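Local coordinates for Tat-secreted protein Rv2525c (Mycobacterium tuberculosis, PDB 4PMQ) that may act as a peptidoglycan hydrolase with glycosidase activity, and shows esterase activity on p-nitrophenyl esters in vitro, preferring the butyrate, at residues 5-14 with 20-31. Residues are numbered along the deposited sequence; the frame is centred on the assembly and turned at random. Where two conformers were deposited one is given.
Sequences GTLLDYAAGV and IRAAGAVGAIRY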
loop_
_atom_site.group_PDB
_atom_site.type_symbol
_atom_site.label_atom_id
_atom_site.label_comp_id
_atom_site.label_asym_id
_atom_site.label_seq_id
_atom_site.Cartn_x
_atom_site.Cartn_y
_atom_site.Cartn_z
ATOM N N GLY A 5 2.804 9.808 13.564
ATOM C CA GLY A 5 3.107 10.634 12.406
ATOM C C GLY A 5 2.210 10.233 11.257
ATOM O O GLY A 5 1.547 9.186 11.305
ATOM N N THR A 6 2.208 11.066 10.215
ATOM C CA THR A 6 1.379 10.939 9.022
ATOM C C THR A 6 2.209 10.537 7.821
ATOM O O THR A 6 3.284 11.120 7.643
ATOM C CB THR A 6 0.766 12.342 8.793
ATOM O OG1 THR A 6 -0.115 12.674 9.876
ATOM C CG2 THR A 6 0.086 12.508 7.454
ATOM N N LEU A 7 1.669 9.668 6.974
ATOM C CA LEU A 7 2.191 9.279 5.680
ATOM C C LEU A 7 1.160 9.626 4.641
ATOM O O LEU A 7 -0.026 9.352 4.847
ATOM C CB LEU A 7 2.515 7.790 5.580
ATOM C CG LEU A 7 3.525 7.247 6.594
ATOM C CD1 LEU A 7 3.650 5.743 6.445
ATOM C CD2 LEU A 7 4.920 7.886 6.436
ATOM N N LEU A 8 1.598 10.201 3.513
ATOM C CA LEU A 8 0.641 10.522 2.452
ATOM C C LEU A 8 0.692 9.474 1.374
ATOM O O LEU A 8 1.770 8.968 1.078
ATOM C CB LEU A 8 0.982 11.894 1.838
ATOM C CG LEU A 8 1.014 13.086 2.806
ATOM C CD1 LEU A 8 1.342 14.366 2.054
ATOM C CD2 LEU A 8 -0.312 13.212 3.617
ATOM N N ASP A 9 -0.451 9.208 0.732
ATOM C CA ASP A 9 -0.453 8.339 -0.445
ATOM C C ASP A 9 -1.153 9.090 -1.586
ATOM O O ASP A 9 -2.045 9.903 -1.340
ATOM C CB ASP A 9 -1.049 6.952 -0.178
ATOM C CG ASP A 9 -2.555 6.946 -0.039
ATOM O OD1 ASP A 9 -3.243 7.022 -1.082
ATOM O OD2 ASP A 9 -3.039 6.862 1.103
ATOM N N TYR A 10 -0.711 8.858 -2.827
ATOM C CA TYR A 10 -1.224 9.606 -3.982
ATOM C C TYR A 10 -0.852 8.908 -5.254
ATOM O O TYR A 10 0.241 8.342 -5.333
ATOM C CB TYR A 10 -0.651 11.040 -4.004
ATOM C CG TYR A 10 0.793 11.139 -3.552
ATOM C CD1 TYR A 10 1.116 11.219 -2.199
ATOM C CD2 TYR A 10 1.838 11.174 -4.479
ATOM C CE1 TYR A 10 2.437 11.315 -1.773
ATOM C CE2 TYR A 10 3.171 11.301 -4.063
ATOM C CZ TYR A 10 3.459 11.353 -2.705
ATOM O OH TYR A 10 4.736 11.459 -2.232
ATOM N N ALA A 11 -1.743 8.972 -6.246
ATOM C CA ALA A 11 -1.515 8.336 -7.547
ATOM C C ALA A 11 -1.384 9.338 -8.688
ATOM O O ALA A 11 -0.832 8.966 -9.735
ATOM C CB ALA A 11 -2.676 7.394 -7.857
ATOM N N ALA A 12 -1.931 10.570 -8.543
ATOM C CA ALA A 12 -2.038 11.505 -9.666
ATOM C C ALA A 12 -0.739 12.175 -10.100
ATOM O O ALA A 12 -0.692 12.730 -11.191
ATOM C CB ALA A 12 -3.081 12.581 -9.384
ATOM N N GLY A 13 0.301 12.117 -9.281
ATOM C CA GLY A 13 1.544 12.786 -9.634
ATOM C C GLY A 13 2.641 12.559 -8.621
ATOM O O GLY A 13 2.458 11.841 -7.633
ATOM N N VAL A 14 3.808 13.125 -8.910
ATOM C CA VAL A 14 4.978 13.008 -8.045
ATOM C C VAL A 14 5.114 14.318 -7.298
ATOM O O VAL A 14 5.118 15.370 -7.924
ATOM C CB VAL A 14 6.258 12.667 -8.856
ATOM C CG1 VAL A 14 7.491 12.653 -7.962
ATOM C CG2 VAL A 14 6.101 11.327 -9.583
ATOM N N ILE A 20 6.120 17.506 0.649
ATOM C CA ILE A 20 5.546 16.501 1.557
ATOM C C ILE A 20 5.900 16.922 2.987
ATOM O O ILE A 20 5.034 16.980 3.851
ATOM C CB ILE A 20 6.068 15.087 1.229
ATOM C CG1 ILE A 20 5.508 14.646 -0.137
ATOM C CG2 ILE A 20 5.742 14.074 2.364
ATOM C CD1 ILE A 20 6.380 13.764 -0.867
ATOM N N ARG A 21 7.186 17.241 3.210
ATOM C CA ARG A 21 7.659 17.656 4.512
ATOM C C ARG A 21 6.942 18.952 4.963
ATOM O O ARG A 21 6.432 18.987 6.087
ATOM C CB ARG A 21 9.162 17.832 4.469
ATOM C CG ARG A 21 9.802 18.134 5.822
ATOM C CD ARG A 21 11.310 18.212 5.689
ATOM N NE ARG A 21 11.726 19.300 4.804
ATOM C CZ ARG A 21 12.974 19.491 4.377
ATOM N NH1 ARG A 21 13.954 18.687 4.779
ATOM N NH2 ARG A 21 13.253 20.498 3.558
ATOM N N ALA A 22 6.779 19.940 4.053
ATOM C CA ALA A 22 6.095 21.207 4.377
ATOM C C ALA A 22 4.630 20.998 4.788
ATOM O O ALA A 22 4.098 21.789 5.595
ATOM C CB ALA A 22 6.170 22.174 3.193
ATOM N N ALA A 23 3.990 19.931 4.255
ATOM C CA ALA A 23 2.590 19.599 4.556
ATOM C C ALA A 23 2.437 18.918 5.926
ATOM O O ALA A 23 1.316 18.645 6.354
ATOM C CB ALA A 23 2.028 18.700 3.462
ATOM N N GLY A 24 3.548 18.640 6.606
ATOM C CA GLY A 24 3.470 18.053 7.937
ATOM C C GLY A 24 3.537 16.542 7.989
ATOM O O GLY A 24 3.431 15.971 9.068
ATOM N N ALA A 25 3.759 15.886 6.843
ATOM C CA ALA A 25 3.881 14.434 6.825
ATOM C C ALA A 25 5.318 14.006 7.101
ATOM O O ALA A 25 6.255 14.749 6.803
ATOM C CB ALA A 25 3.428 13.887 5.487
ATOM N N VAL A 26 5.498 12.801 7.649
ATOM C CA VAL A 26 6.855 12.296 7.908
ATOM C C VAL A 26 7.327 11.364 6.761
ATOM O O VAL A 26 8.436 10.819 6.824
ATOM C CB VAL A 26 7.044 11.615 9.298
ATOM C CG1 VAL A 26 6.838 12.598 10.451
ATOM C CG2 VAL A 26 6.162 10.384 9.454
ATOM N N GLY A 27 6.496 11.186 5.750
ATOM C CA GLY A 27 6.842 10.343 4.617
ATOM C C GLY A 27 5.675 10.038 3.712
ATOM O O GLY A 27 4.609 10.655 3.824
ATOM N N ALA A 28 5.858 9.043 2.827
ATOM C CA ALA A 28 4.798 8.720 1.882
ATOM C C ALA A 28 4.730 7.217 1.640
ATOM O O ALA A 28 5.756 6.537 1.746
ATOM C CB ALA A 28 5.053 9.436 0.565
ATOM N N ILE A 29 3.536 6.717 1.301
ATOM C CA ILE A 29 3.296 5.316 0.906
ATOM C C ILE A 29 3.147 5.414 -0.586
ATOM O O ILE A 29 2.233 6.105 -1.053
ATOM C CB ILE A 29 2.043 4.656 1.582
ATOM C CG1 ILE A 29 2.098 4.751 3.125
ATOM C CG2 ILE A 29 1.946 3.191 1.122
ATOM C CD1 ILE A 29 0.801 4.551 3.808
ATOM N N ARG A 30 4.046 4.773 -1.332
ATOM C CA ARG A 30 4.147 4.956 -2.764
ATOM C C ARG A 30 3.997 3.662 -3.561
ATOM O O ARG A 30 4.387 2.577 -3.116
ATOM C CB ARG A 30 5.512 5.630 -3.055
ATOM C CG ARG A 30 5.638 7.034 -2.406
ATOM C CD ARG A 30 4.671 8.039 -3.028
ATOM N NE ARG A 30 5.119 8.305 -4.388
ATOM C CZ ARG A 30 4.506 7.898 -5.496
ATOM N NH1 ARG A 30 3.338 7.254 -5.425
ATOM N NH2 ARG A 30 5.054 8.136 -6.687
ATOM N N TYR A 31 3.443 3.799 -4.785
ATOM C CA TYR A 31 3.124 2.669 -5.624
ATOM C C TYR A 31 4.307 2.049 -6.316
ATOM O O TYR A 31 5.026 2.720 -7.073
ATOM C CB TYR A 31 2.136 3.108 -6.711
ATOM C CG TYR A 31 0.792 3.476 -6.152
ATOM C CD1 TYR A 31 -0.117 2.489 -5.770
ATOM C CD2 TYR A 31 0.429 4.810 -5.978
ATOM C CE1 TYR A 31 -1.371 2.815 -5.273
ATOM C CE2 TYR A 31 -0.827 5.151 -5.468
ATOM C CZ TYR A 31 -1.723 4.145 -5.126
ATOM O OH TYR A 31 -2.971 4.443 -4.631
HETATM O O HOH W 1 3.173 13.706 10.802
HETATM O O HOH W 2 -3.367 6.906 -3.791
HETATM O O HOH W 3 1.088 6.595 -3.288
#
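Strands 6-9 and 27-31 run parallel, their short axes 34° apart. Val-26 N donates to Thr-6 O (2.8 Å), Leu-8 N to Gly-27 O, and Ile-29 N to Leu-8 O. Beyond Asp-9 the strands part, and a water takes over: it accepts from Tyr-10 N and donates to Ile-29 O (2.6 Å). On one face of the sheet, Leu-7 crosses Ile-29 at about a right angle, with Leu-7 CD1 3.8 Å from Ile-29 CG1. Leu-7 CD2 lies 3.6 Å from Gly-27 CA, packed directly on that backbone. On the other face, Leu-8 CG meets Ala-25 CB at 3.7 Å. Tyr-10 reaches back over this face, its OH end near Ile-20 CD1 and Ala-28 CB. Arg-30 bends at chi2 and chi3, which brings one guanidinium face over Tyr-10 CE2, the planes 25° apart. Arg-30 NE forms a salt bridge with Glu-51, which helps fix that group. A second water links Asp-9 OD1 to Tyr-31 OH, and Asn-195 and Gln-179 hold Asp-9 OD2. Tyr-31 OH also hydrogen-bonds a tartrate and a glycerol, probably from the crystallisation liquor, so this strand end may border a pocket. The strands belong to a beta-alpha-beta unit with helix 17-22, consistent with a TIM-barrel-like fold. Strand 190-197 pairs antiparallel with 6-9, strand 61-66 pairs parallel with 27-31, and helix 49-57 touches Tyr-10 and Ile-20.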